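N-acetylglucosamine 2-epimerase (Xylella fastidiosa, PDB 3GT5) probably catalyses the epimerisation of a sugar at carbon 2, as a member of the N-acylglucosamine 2-epimerase family of isomerases. Local coordinates at residues 128-131 / 135-138. Sequence-based numbering, arbitrary orientation.
Sequences VGIK and EWMD
Ile130 and Trp136 meet across the short turn of a helix-loop-helix connection, where helix 112-127 closes in a Schellman motif and helix 133-147 starts almost at once; the pair belongs to the (alpha/alpha)6 barrel known for this family. Gly129 is the C-prime residue of that motif, and its positive phi of 101° suits a glycine because a side chain would run into the carbonyl before it. Beyond it, Ile130 points its CB toward the second helix. The tighter part is a single apolar touch, made by one methyl of Ile130: CG2, which lies anti to the backbone N and reaches 4.1 Å from CH2 on the six-membered ring of Trp136, obliquely to the indole. The indole has further neighbours in the same chain, Arg85 in a cation-pi contact and Tyr122, whose ring plane is turned about 55° from it, while Ile130 also rests on His78 and Leu81 of helix 71-88. One residue on, Met137 leaves this loop alone and packs between helices 112-127 and 172-189. The other half of the contact is loose and faces solvent. Lys131 directs its CB away from the helix and stretches its chain out nearly straight, and it is the backbone O of Lys131, not its ammonium group, that comes near Glu135. Glu135 bends at chi2 (52°), which folds its carboxylate back toward the loop. What results is an approach of two oxygens that does not amount to a hydrogen bond: Glu135 OE1 stands 3.5 Å from Lys131 O.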
# COMPACT_ATOMS: atom_id res chain seq x y z
N VAL A 128 2.55 -18.80 1.95
CA VAL A 128 3.64 -19.58 1.31
C VAL A 128 3.97 -20.83 2.11
O VAL A 128 4.90 -21.55 1.80
CB VAL A 128 4.89 -18.75 0.97
CG1 VAL A 128 4.50 -17.51 0.17
CG2 VAL A 128 5.74 -18.42 2.21
N GLY A 129 3.19 -21.07 3.15
CA GLY A 129 3.23 -22.35 3.89
C GLY A 129 4.00 -22.29 5.18
O GLY A 129 4.26 -23.34 5.76
N ILE A 130 4.34 -21.11 5.69
CA ILE A 130 5.02 -21.03 7.00
C ILE A 130 3.95 -21.13 8.10
O ILE A 130 3.25 -20.15 8.42
CB ILE A 130 5.89 -19.77 7.16
CG1 ILE A 130 6.98 -19.74 6.09
CG2 ILE A 130 6.52 -19.72 8.57
CD1 ILE A 130 7.77 -18.43 6.05
N LYS A 131 3.79 -22.32 8.68
CA LYS A 131 2.60 -22.53 9.51
C LYS A 131 2.65 -21.69 10.80
O LYS A 131 1.60 -21.24 11.28
CB LYS A 131 2.33 -24.00 9.81
CG LYS A 131 1.63 -24.74 8.64
CD LYS A 131 1.27 -26.17 9.05
CE LYS A 131 1.04 -27.07 7.85
NZ LYS A 131 0.60 -28.42 8.32
N GLU A 135 0.35 -18.08 14.12
CA GLU A 135 0.52 -17.61 15.51
C GLU A 135 1.03 -16.17 15.54
O GLU A 135 0.60 -15.39 16.37
CB GLU A 135 1.52 -18.47 16.30
CG GLU A 135 1.00 -19.82 16.76
CD GLU A 135 0.37 -20.66 15.67
OE1 GLU A 135 1.10 -21.13 14.75
OE2 GLU A 135 -0.86 -20.88 15.77
N TRP A 136 1.96 -15.83 14.64
CA TRP A 136 2.49 -14.46 14.61
C TRP A 136 1.38 -13.48 14.29
O TRP A 136 1.37 -12.35 14.82
CB TRP A 136 3.58 -14.31 13.54
CG TRP A 136 4.74 -15.23 13.67
CD1 TRP A 136 5.18 -15.87 14.81
CD2 TRP A 136 5.65 -15.59 12.62
NE1 TRP A 136 6.29 -16.63 14.51
CE2 TRP A 136 6.59 -16.49 13.17
CE3 TRP A 136 5.75 -15.26 11.26
CZ2 TRP A 136 7.64 -17.04 12.41
CZ3 TRP A 136 6.79 -15.82 10.49
CH2 TRP A 136 7.71 -16.70 11.08
N MET A 137 0.45 -13.90 13.40
CA MET A 137 -0.75 -13.12 13.06
C MET A 137 -1.62 -12.94 14.30
O MET A 137 -2.11 -11.84 14.60
CB MET A 137 -1.56 -13.76 11.91
CG MET A 137 -0.82 -13.90 10.55
SD MET A 137 -1.43 -15.11 9.37
CE MET A 137 -3.03 -14.44 9.10
N ASP A 138 -1.84 -14.03 15.04
CA ASP A 138 -2.63 -13.94 16.25
C ASP A 138 -1.96 -13.02 17.29
O ASP A 138 -2.64 -12.20 17.91
CB ASP A 138 -2.97 -15.33 16.82
CG ASP A 138 -3.78 -15.24 18.09
OD1 ASP A 138 -4.85 -14.56 18.13
OD2 ASP A 138 -3.27 -15.78 19.10